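Long-range contacts in phiAB6 tailspike (Unidentified phage, PDB 5JS4), which probably binds and cleaves the exopolysaccharide of Acinetobacter baumannii for the phage, as a trimeric tailspike built round a right-handed parallel beta-helix: residues R283-D291 against S321-I331; Q351-L361 against F372-V383. All blocks are in the same frame, centred on the assembly; numbering follows the deposited sequence.

Contact 1 (R283-D291 against S321-I331); sequences RYILKNQVD and SPDLQGKTAFI
S321 meets K287 where two successive coils of the parallel beta-helix leave one pair of strands (282-286 and 313-318) and turn toward the next. With its hydroxyl anti to the backbone N (chi1 -180°), S321 sends OG to K287 O at 2.5 Å, in the carbonyl plane and on a lone pair; this short bond is one of the links between the two loops. D323 contributes mainly through its backbone: its carbonyl O receives K327 NZ and also a water that accepts from Q289 N, so the water bridges the segments. L324 turns its two methyls onto the opposing main chain, CD1 against the K287 carbonyl carbon and CD2 3.5 Å from Q289 N, while its own backbone opens the type II turn that ends at K327. T328 offers its carbonyl O to Q289 NE2 at 2.8 Å; the bond is nearly straight (169° at the hydrogen) and lies in the amide plane, and the extended Q289 chain, CG anti to its backbone N (chi1 -177°), carries the amide there. T328 OG1 is engaged by E356 of the next coil. The chain turns a corner at A329, whose carbonyl O accepts V290 N at 2.8 Å, starting a short parallel pairing. F330 belongs to the inward face with V290: its ring takes V290 CB near CE1 at 3.7 Å and L286 CD1 near CZ at 3.3 Å, both obliquely, and F263 of helix 260-268 touches L286 and V290 as well. On the other face of the pairing, I331 lies across the Q289 side chain at about a right angle, CG2 3.5 Å from NE2 and CD1 near OE1. Its backbone continues the pairing, I331 N donating to V290 O at 3.0 Å.

Contact 2 (Q351-L361 against F372-V383); sequences QVSFIEIDGYL and FYNQIVVKQALV
Y373 stacks on Q351 and F372 packs on F354 where adjacent coils of the parallel beta-helix pair, strands 353-358 and 374-379 running in parallel register. Y373 lays its ring beside the Q351 side chain: the amide and ring planes are 6° apart, and Q351 CG sits over the face, 4.0 Å from the ring centroid. The backbone fixes the same residue, Y373 N donating to V352 O at 2.7 Å from above the carbonyl plane. F372 receives F354 CB over the centre of one ring face, 3.5 Å from its centroid and almost on the ring normal, a CH-pi contact; V352 O lies at its edge, in plane. With F354 CG anti to the backbone N (chi1 177°), the two rings meet obliquely, planes at 47°. At the other end G359 sits at a beta bulge, where the register shifts by two between D358 and Y360. There G359 CA makes a CA-H...O contact with A381 O at 3.3 Å. D358 OD2 accepts Y360 N in an Asx turn, and Y360 OH bonds Y393 of the second subunit. Across the bulge, G359 N reaches K379 O and G359 O takes V383 N, each at 2.9 Å.

Overall arrangement
Contacts 1 and 2 are consecutive steps of one coil stack: strands 290-291, 328-333, 353-358 and 374-379 follow one another across a single parallel sheet, and the centres of the two contacts lie about 15 Å apart. They join directly, A329 N to S353 O at 2.8 Å, while the F330 and F354 rings meet with planes at about 80°. Contact 1 is only partly buried and adds loop bonds from S321 and Q289 to its two bridges. Contact 2 is mostly buried and holds mainly by backbone pairing, over five bridges, and aromatic packing; each has one bridging water. The tyrosine end of contact 2 reaches a second subunit; no other chain touches contact 1.

Contact 1 (R283-D291 against S321-I331)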
loop_
_atom_site.group_PDB
_atom_site.type_symbol
_atom_site.label_atom_id
_atom_site.label_comp_id
_atom_site.label_asym_id
_atom_site.label_seq_id
_atom_site.Cartn_x
_atom_site.Cartn_y
_atom_site.Cartn_z
ATOM N N ARG A 283 17.115 13.027 -34.087
ATOM C CA ARG A 283 15.879 12.343 -34.403
ATOM C C ARG A 283 16.265 11.209 -35.348
ATOM O O ARG A 283 16.472 11.425 -36.547
ATOM C CB ARG A 283 14.900 13.317 -35.053
ATOM C CG ARG A 283 13.545 12.721 -35.377
ATOM C CD ARG A 283 12.513 13.814 -35.588
ATOM N NE ARG A 283 11.179 13.273 -35.822
ATOM C CZ ARG A 283 10.054 13.983 -35.787
ATOM N NH1 ARG A 283 10.076 15.287 -35.519
ATOM N NH2 ARG A 283 8.892 13.381 -36.020
ATOM N N TYR A 284 16.403 10.012 -34.787
ATOM C CA TYR A 284 16.979 8.876 -35.500
ATOM C C TYR A 284 15.911 8.082 -36.246
ATOM O O TYR A 284 15.076 7.417 -35.631
ATOM C CB TYR A 284 17.730 7.964 -34.524
ATOM C CG TYR A 284 18.964 8.593 -33.907
ATOM C CD1 TYR A 284 18.887 9.318 -32.721
ATOM C CD2 TYR A 284 20.215 8.453 -34.506
ATOM C CE1 TYR A 284 20.015 9.888 -32.152
ATOM C CE2 TYR A 284 21.348 9.017 -33.945
ATOM C CZ TYR A 284 21.248 9.731 -32.770
ATOM O OH TYR A 284 22.378 10.291 -32.213
ATOM N N ILE A 285 15.950 8.155 -37.575
ATOM C CA ILE A 285 14.986 7.449 -38.414
ATOM C C ILE A 285 15.401 5.990 -38.583
ATOM O O ILE A 285 16.564 5.697 -38.872
ATOM C CB ILE A 285 14.858 8.095 -39.813
ATOM C CG1 ILE A 285 14.528 9.590 -39.713
ATOM C CG2 ILE A 285 13.815 7.369 -40.655
ATOM C CD1 ILE A 285 13.296 9.928 -38.900
ATOM N N LEU A 286 14.440 5.086 -38.396
ATOM C CA LEU A 286 14.638 3.662 -38.651
ATOM C C LEU A 286 13.600 3.181 -39.653
ATOM O O LEU A 286 12.401 3.283 -39.398
ATOM C CB LEU A 286 14.508 2.861 -37.356
ATOM C CG LEU A 286 15.555 3.153 -36.280
ATOM C CD1 LEU A 286 15.199 2.417 -35.003
ATOM C CD2 LEU A 286 16.950 2.765 -36.745
ATOM N N LYS A 287 14.065 2.667 -40.792
ATOM C CA LYS A 287 13.176 2.127 -41.833
ATOM C C LYS A 287 13.242 0.603 -41.930
ATOM O O LYS A 287 12.519 -0.007 -42.721
ATOM C CB LYS A 287 13.520 2.741 -43.191
ATOM C CG LYS A 287 13.421 4.255 -43.221
ATOM C CD LYS A 287 13.572 4.804 -44.629
ATOM C CE LYS A 287 13.552 6.322 -44.619
ATOM N NZ LYS A 287 13.683 6.895 -45.986
ATOM N N ASN A 288 14.115 -0.006 -41.133
ATOM C CA ASN A 288 14.263 -1.455 -41.098
ATOM C C ASN A 288 14.384 -1.936 -39.662
ATOM O O ASN A 288 14.815 -1.190 -38.781
ATOM C CB ASN A 288 15.499 -1.884 -41.888
ATOM C CG ASN A 288 15.366 -1.601 -43.371
ATOM O OD1 ASN A 288 14.730 -2.362 -44.104
ATOM N ND2 ASN A 288 15.962 -0.502 -43.825
ATOM N N GLN A 289 14.007 -3.191 -39.442
ATOM C CA GLN A 289 14.091 -3.812 -38.127
ATOM C C GLN A 289 15.539 -3.852 -37.658
ATOM O O GLN A 289 16.447 -4.105 -38.451
ATOM C CB GLN A 289 13.526 -5.231 -38.184
ATOM C CG GLN A 289 13.496 -5.964 -36.854
ATOM C CD GLN A 289 12.869 -7.337 -36.986
ATOM O OE1 GLN A 289 13.495 -8.266 -37.500
ATOM N NE2 GLN A 289 11.628 -7.473 -36.532
ATOM N N VAL A 290 15.741 -3.580 -36.371
ATOM C CA VAL A 290 17.051 -3.687 -35.745
ATOM C C VAL A 290 17.022 -4.859 -34.772
ATOM O O VAL A 290 16.114 -4.969 -33.951
ATOM C CB VAL A 290 17.421 -2.391 -34.995
ATOM C CG1 VAL A 290 18.703 -2.568 -34.188
ATOM C CG2 VAL A 290 17.558 -1.238 -35.979
ATOM N N ASP A 291 18.010 -5.740 -34.889
ATOM C CA ASP A 291 18.205 -6.831 -33.946
ATOM C C ASP A 291 19.216 -6.357 -32.909
ATOM O O ASP A 291 20.395 -6.194 -33.216
ATOM C CB ASP A 291 18.711 -8.078 -34.679
ATOM C CG ASP A 291 18.783 -9.308 -33.788
ATOM O OD1 ASP A 291 18.746 -9.175 -32.545
ATOM O OD2 ASP A 291 18.886 -10.427 -34.333
ATOM N N SER A 321 7.391 2.174 -43.942
ATOM C CA SER A 321 8.354 1.266 -44.562
ATOM C C SER A 321 7.755 -0.135 -44.728
ATOM O O SER A 321 7.380 -0.763 -43.739
ATOM C CB SER A 321 9.628 1.184 -43.723
ATOM O OG SER A 321 10.567 0.312 -44.324
ATOM N N PRO A 322 7.659 -0.632 -45.977
ATOM C CA PRO A 322 7.070 -1.957 -46.199
ATOM C C PRO A 322 7.726 -3.075 -45.384
ATOM O O PRO A 322 7.042 -4.002 -44.957
ATOM C CB PRO A 322 7.285 -2.193 -47.699
ATOM C CG PRO A 322 7.379 -0.831 -48.288
ATOM C CD PRO A 322 8.043 0.018 -47.245
ATOM N N ASP A 323 9.033 -2.968 -45.156
ATOM C CA ASP A 323 9.783 -3.996 -44.431
ATOM C C ASP A 323 9.489 -4.038 -42.924
ATOM O O ASP A 323 9.917 -4.969 -42.246
ATOM C CB ASP A 323 11.288 -3.815 -44.660
ATOM C CG ASP A 323 11.684 -4.002 -46.117
ATOM O OD1 ASP A 323 11.221 -4.978 -46.745
ATOM O OD2 ASP A 323 12.463 -3.172 -46.632
ATOM N N LEU A 324 8.772 -3.041 -42.407
ATOM C CA LEU A 324 8.369 -3.025 -40.993
ATOM C C LEU A 324 6.900 -3.401 -40.764
ATOM O O LEU A 324 6.502 -3.645 -39.624
ATOM C CB LEU A 324 8.660 -1.654 -40.369
ATOM C CG LEU A 324 10.134 -1.352 -40.077
ATOM C CD1 LEU A 324 10.327 0.123 -39.762
ATOM C CD2 LEU A 324 10.665 -2.214 -38.939
ATOM N N GLN A 325 6.099 -3.460 -41.829
ATOM C CA GLN A 325 4.675 -3.790 -41.697
ATOM C C GLN A 325 4.478 -5.114 -40.959
ATOM O O GLN A 325 5.056 -6.133 -41.339
ATOM C CB GLN A 325 3.996 -3.867 -43.069
ATOM C CG GLN A 325 2.482 -4.026 -42.994
ATOM C CD GLN A 325 1.813 -4.032 -44.357
ATOM O OE1 GLN A 325 2.429 -4.386 -45.361
ATOM N NE2 GLN A 325 0.541 -3.648 -44.394
ATOM N N GLY A 326 3.672 -5.085 -39.899
ATOM C CA GLY A 326 3.342 -6.288 -39.137
ATOM C C GLY A 326 4.472 -6.839 -38.285
ATOM O O GLY A 326 4.390 -7.968 -37.805
ATOM N N LYS A 327 5.525 -6.049 -38.088
ATOM C CA LYS A 327 6.703 -6.500 -37.347
ATOM C C LYS A 327 7.001 -5.584 -36.172
ATOM O O LYS A 327 6.421 -4.505 -36.047
ATOM C CB LYS A 327 7.928 -6.542 -38.262
ATOM C CG LYS A 327 7.841 -7.556 -39.389
ATOM C CD LYS A 327 9.117 -7.535 -40.214
ATOM C CE LYS A 327 8.979 -8.331 -41.502
ATOM N NZ LYS A 327 9.967 -7.889 -42.526
ATOM N N THR A 328 7.912 -6.030 -35.315
ATOM C CA THR A 328 8.432 -5.194 -34.238
ATOM C C THR A 328 9.741 -4.542 -34.689
ATOM O O THR A 328 10.606 -5.208 -35.260
ATOM C CB THR A 328 8.671 -5.999 -32.949
ATOM O OG1 THR A 328 7.541 -6.840 -32.684
ATOM C CG2 THR A 328 8.880 -5.051 -31.776
ATOM N N ALA A 329 9.881 -3.245 -34.424
ATOM C CA ALA A 329 11.028 -2.465 -34.907
ATOM C C ALA A 329 12.349 -2.922 -34.295
ATOM O O ALA A 329 13.362 -3.013 -34.986
ATOM C CB ALA A 329 10.811 -0.983 -34.640
ATOM N N PHE A 330 12.328 -3.191 -32.992
ATOM C CA PHE A 330 13.490 -3.695 -32.269
ATOM C C PHE A 330 13.191 -5.079 -31.709
ATOM O O PHE A 330 12.189 -5.264 -31.017
ATOM C CB PHE A 330 13.833 -2.767 -31.106
ATOM C CG PHE A 330 14.532 -1.507 -31.512
ATOM C CD1 PHE A 330 15.904 -1.491 -31.703
ATOM C CD2 PHE A 330 13.825 -0.328 -31.674
ATOM C CE1 PHE A 330 16.558 -0.329 -32.065
ATOM C CE2 PHE A 330 14.473 0.840 -32.036
ATOM C CZ PHE A 330 15.843 0.839 -32.230
ATOM N N ILE A 331 14.062 -6.044 -31.991
ATOM C CA ILE A 331 13.935 -7.381 -31.415
ATOM C C ILE A 331 15.141 -7.713 -30.540
ATOM O O ILE A 331 16.187 -7.068 -30.637
ATOM C CB ILE A 331 13.724 -8.468 -32.495
ATOM C CG1 ILE A 331 14.903 -8.521 -33.479
ATOM C CG2 ILE A 331 12.417 -8.212 -33.232
ATOM C CD1 ILE A 331 14.892 -9.737 -34.386
HETATM O O HOH W 1 12.842 -4.763 -41.559
#

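Contact 2 (Q351-L361 against F372-V383)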
loop_
_atom_site.group_PDB
_atom_site.type_symbol
_atom_site.label_atom_id
_atom_site.label_comp_id
_atom_site.label_asym_id
_atom_site.label_seq_id
_atom_site.Cartn_x
_atom_site.Cartn_y
_atom_site.Cartn_z
ATOM N N GLN A 351 0.411 -1.944 -38.360
ATOM C CA GLN A 351 0.733 -2.877 -37.280
ATOM C C GLN A 351 2.238 -2.969 -37.016
ATOM O O GLN A 351 2.822 -4.055 -37.016
ATOM C CB GLN A 351 0.146 -4.263 -37.570
ATOM C CG GLN A 351 -1.373 -4.265 -37.655
ATOM C CD GLN A 351 -1.982 -5.655 -37.553
ATOM O OE1 GLN A 351 -1.335 -6.605 -37.109
ATOM N NE2 GLN A 351 -3.242 -5.774 -37.956
ATOM N N VAL A 352 2.858 -1.813 -36.807
ATOM C CA VAL A 352 4.269 -1.748 -36.457
ATOM C C VAL A 352 4.366 -1.615 -34.943
ATOM O O VAL A 352 3.841 -0.666 -34.369
ATOM C CB VAL A 352 4.971 -0.557 -37.140
ATOM C CG1 VAL A 352 6.453 -0.538 -36.792
ATOM C CG2 VAL A 352 4.792 -0.627 -38.652
ATOM N N SER A 353 5.015 -2.581 -34.301
ATOM C CA SER A 353 5.220 -2.551 -32.850
ATOM C C SER A 353 6.635 -2.061 -32.556
ATOM O O SER A 353 7.487 -2.075 -33.444
ATOM C CB SER A 353 4.971 -3.938 -32.256
ATOM O OG SER A 353 3.596 -4.279 -32.360
ATOM N N PHE A 354 6.894 -1.607 -31.328
ATOM C CA PHE A 354 8.181 -0.960 -31.047
ATOM C C PHE A 354 9.307 -1.919 -30.665
ATOM O O PHE A 354 10.312 -1.988 -31.368
ATOM C CB PHE A 354 8.069 0.154 -29.996
ATOM C CG PHE A 354 9.394 0.784 -29.652
ATOM C CD1 PHE A 354 10.228 1.265 -30.657
ATOM C CD2 PHE A 354 9.819 0.885 -28.333
ATOM C CE1 PHE A 354 11.454 1.831 -30.358
ATOM C CE2 PHE A 354 11.045 1.455 -28.027
ATOM C CZ PHE A 354 11.864 1.926 -29.043
ATOM N N ILE A 355 9.158 -2.642 -29.558
ATOM C CA ILE A 355 10.281 -3.407 -29.019
ATOM C C ILE A 355 9.868 -4.724 -28.355
ATOM O O ILE A 355 8.849 -4.797 -27.665
ATOM C CB ILE A 355 11.098 -2.521 -28.046
ATOM C CG1 ILE A 355 12.455 -3.154 -27.725
ATOM C CG2 ILE A 355 10.294 -2.211 -26.787
ATOM C CD1 ILE A 355 13.505 -2.138 -27.328
ATOM N N GLU A 356 10.670 -5.761 -28.595
ATOM C CA GLU A 356 10.493 -7.063 -27.965
ATOM C C GLU A 356 11.559 -7.255 -26.899
ATOM O O GLU A 356 12.752 -7.106 -27.171
ATOM C CB GLU A 356 10.568 -8.188 -28.996
ATOM C CG GLU A 356 9.392 -8.178 -29.955
ATOM C CD GLU A 356 9.431 -9.279 -30.990
ATOM O OE1 GLU A 356 10.214 -10.239 -30.832
ATOM O OE2 GLU A 356 8.657 -9.180 -31.964
ATOM N N ILE A 357 11.114 -7.581 -25.689
ATOM C CA ILE A 357 12.001 -7.761 -24.543
ATOM C C ILE A 357 11.556 -9.003 -23.769
ATOM O O ILE A 357 10.362 -9.245 -23.614
ATOM C CB ILE A 357 12.011 -6.501 -23.642
ATOM C CG1 ILE A 357 13.021 -6.665 -22.503
ATOM C CG2 ILE A 357 10.615 -6.188 -23.108
ATOM C CD1 ILE A 357 13.272 -5.401 -21.707
ATOM N N ASP A 358 12.510 -9.803 -23.301
ATOM C CA ASP A 358 12.162 -11.022 -22.579
ATOM C C ASP A 358 11.580 -10.698 -21.203
ATOM O O ASP A 358 11.974 -9.722 -20.555
ATOM C CB ASP A 358 13.367 -11.948 -22.437
ATOM C CG ASP A 358 12.968 -13.345 -22.005
ATOM O OD1 ASP A 358 12.408 -14.094 -22.835
ATOM O OD2 ASP A 358 13.201 -13.689 -20.834
ATOM N N GLY A 359 10.643 -11.527 -20.756
ATOM C CA GLY A 359 9.971 -11.303 -19.482
ATOM C C GLY A 359 10.803 -11.556 -18.235
ATOM O O GLY A 359 10.458 -11.060 -17.163
ATOM N N TYR A 360 11.885 -12.327 -18.360
ATOM C CA TYR A 360 12.740 -12.657 -17.213
ATOM C C TYR A 360 13.873 -11.647 -17.052
ATOM O O TYR A 360 14.777 -11.580 -17.885
ATOM C CB TYR A 360 13.303 -14.078 -17.344
ATOM C CG TYR A 360 14.261 -14.498 -16.236
ATOM C CD1 TYR A 360 13.925 -14.345 -14.890
ATOM C CD2 TYR A 360 15.495 -15.063 -16.538
ATOM C CE1 TYR A 360 14.796 -14.736 -13.881
ATOM C CE2 TYR A 360 16.370 -15.458 -15.538
ATOM C CZ TYR A 360 16.020 -15.296 -14.212
ATOM O OH TYR A 360 16.896 -15.693 -13.220
ATOM N N LEU A 361 13.802 -10.869 -15.970
ATOM C CA LEU A 361 14.794 -9.842 -15.620
ATOM C C LEU A 361 14.785 -8.655 -16.578
ATOM O O LEU A 361 15.496 -8.643 -17.585
ATOM C CB LEU A 361 16.210 -10.423 -15.503
ATOM C CG LEU A 361 16.409 -11.585 -14.528
ATOM C CD1 LEU A 361 17.894 -11.883 -14.394
ATOM C CD2 LEU A 361 15.793 -11.306 -13.165
ATOM N N PHE A 372 2.667 3.287 -32.578
ATOM C CA PHE A 372 2.921 1.838 -32.604
ATOM C C PHE A 372 1.647 1.032 -32.349
ATOM O O PHE A 372 0.652 1.547 -31.835
ATOM C CB PHE A 372 4.012 1.394 -31.614
ATOM C CG PHE A 372 5.371 1.967 -31.896
ATOM C CD1 PHE A 372 6.192 1.405 -32.866
ATOM C CD2 PHE A 372 5.846 3.050 -31.167
ATOM C CE1 PHE A 372 7.452 1.925 -33.116
ATOM C CE2 PHE A 372 7.102 3.572 -31.413
ATOM C CZ PHE A 372 7.907 3.012 -32.388
ATOM N N TYR A 373 1.700 -0.242 -32.721
ATOM C CA TYR A 373 0.587 -1.167 -32.542
ATOM C C TYR A 373 0.622 -1.690 -31.107
ATOM O O TYR A 373 -0.230 -1.333 -30.290
ATOM C CB TYR A 373 0.694 -2.294 -33.577
ATOM C CG TYR A 373 -0.470 -3.251 -33.613
ATOM C CD1 TYR A 373 -1.689 -2.869 -34.163
ATOM C CD2 TYR A 373 -0.343 -4.552 -33.133
ATOM C CE1 TYR A 373 -2.757 -3.750 -34.214
ATOM C CE2 TYR A 373 -1.407 -5.439 -33.177
ATOM C CZ TYR A 373 -2.610 -5.033 -33.723
ATOM O OH TYR A 373 -3.671 -5.910 -33.773
ATOM N N ASN A 374 1.616 -2.525 -30.810
ATOM C CA ASN A 374 2.002 -2.831 -29.442
ATOM C C ASN A 374 3.265 -2.045 -29.153
ATOM O O ASN A 374 4.214 -2.084 -29.933
ATOM C CB ASN A 374 2.264 -4.330 -29.257
ATOM C CG ASN A 374 1.034 -5.181 -29.517
ATOM O OD1 ASN A 374 1.109 -6.207 -30.200
ATOM N ND2 ASN A 374 -0.100 -4.773 -28.969
ATOM N N GLN A 375 3.288 -1.313 -28.046
ATOM C CA GLN A 375 4.458 -0.501 -27.736
ATOM C C GLN A 375 5.543 -1.364 -27.096
ATOM O O GLN A 375 6.655 -1.447 -27.615
ATOM C CB GLN A 375 4.067 0.716 -26.899
ATOM C CG GLN A 375 3.316 1.740 -27.739
ATOM C CD GLN A 375 2.719 2.881 -26.945
ATOM O OE1 GLN A 375 2.324 2.715 -25.790
ATOM N NE2 GLN A 375 2.627 4.049 -27.570
ATOM N N ILE A 376 5.204 -2.042 -26.007
ATOM C CA ILE A 376 6.108 -2.995 -25.377
ATOM C C ILE A 376 5.584 -4.403 -25.627
ATOM O O ILE A 376 4.476 -4.737 -25.218
ATOM C CB ILE A 376 6.215 -2.752 -23.857
ATOM C CG1 ILE A 376 6.728 -1.332 -23.569
ATOM C CG2 ILE A 376 7.103 -3.806 -23.203
ATOM C CD1 ILE A 376 8.181 -1.085 -23.912
ATOM N N VAL A 377 6.382 -5.217 -26.310
ATOM C CA VAL A 377 6.039 -6.609 -26.566
ATOM C C VAL A 377 6.898 -7.479 -25.661
ATOM O O VAL A 377 8.105 -7.592 -25.863
ATOM C CB VAL A 377 6.269 -6.989 -28.043
ATOM C CG1 VAL A 377 5.941 -8.457 -28.287
ATOM C CG2 VAL A 377 5.427 -6.103 -28.950
ATOM N N VAL A 378 6.273 -8.080 -24.655
ATOM C CA VAL A 378 6.976 -8.956 -23.727
ATOM C C VAL A 378 7.011 -10.358 -24.312
ATOM O O VAL A 378 5.971 -10.900 -24.676
ATOM C CB VAL A 378 6.285 -9.010 -22.352
ATOM C CG1 VAL A 378 7.062 -9.913 -21.402
ATOM C CG2 VAL A 378 6.143 -7.611 -21.765
ATOM N N LYS A 379 8.205 -10.936 -24.401
ATOM C CA LYS A 379 8.361 -12.306 -24.875
ATOM C C LYS A 379 8.434 -13.259 -23.686
ATOM O O LYS A 379 8.918 -12.897 -22.609
ATOM C CB LYS A 379 9.599 -12.438 -25.767
ATOM C CG LYS A 379 9.631 -11.478 -26.954
ATOM C CD LYS A 379 8.467 -11.651 -27.923
ATOM C CE LYS A 379 8.643 -12.869 -28.813
ATOM N NZ LYS A 379 7.505 -13.032 -29.763
ATOM N N GLN A 380 7.937 -14.477 -23.895
ATOM C CA GLN A 380 7.756 -15.461 -22.830
ATOM C C GLN A 380 6.892 -14.873 -21.701
ATOM O O GLN A 380 5.894 -14.219 -21.993
ATOM C CB GLN A 380 9.110 -16.018 -22.363
ATOM C CG GLN A 380 9.858 -16.749 -23.472
ATOM C CD GLN A 380 9.009 -17.835 -24.120
ATOM O OE1 GLN A 380 8.397 -18.654 -23.428
ATOM N NE2 GLN A 380 8.956 -17.841 -25.449
ATOM N N ALA A 381 7.248 -15.092 -20.438
ATOM C CA ALA A 381 6.413 -14.635 -19.323
ATOM C C ALA A 381 7.198 -13.757 -18.358
ATOM O O ALA A 381 8.417 -13.878 -18.241
ATOM C CB ALA A 381 5.822 -15.827 -18.587
ATOM N N LEU A 382 6.487 -12.872 -17.666
ATOM C CA LEU A 382 7.119 -12.011 -16.670
ATOM C C LEU A 382 7.712 -12.826 -15.529
ATOM O O LEU A 382 7.121 -13.806 -15.079
ATOM C CB LEU A 382 6.117 -11.030 -16.057
ATOM C CG LEU A 382 5.266 -10.139 -16.954
ATOM C CD1 LEU A 382 4.393 -9.240 -16.091
ATOM C CD2 LEU A 382 6.139 -9.312 -17.878
ATOM N N VAL A 383 8.883 -12.405 -15.075
ATOM C CA VAL A 383 9.415 -12.808 -13.776
ATOM C C VAL A 383 10.591 -11.881 -13.466
ATOM O O VAL A 383 11.536 -11.783 -14.248
ATOM C CB VAL A 383 9.784 -14.317 -13.708
ATOM C CG1 VAL A 383 10.382 -14.809 -15.019
ATOM C CG2 VAL A 383 10.702 -14.610 -12.525
HETATM O O HOH W 2 6.613 -11.064 -31.472
#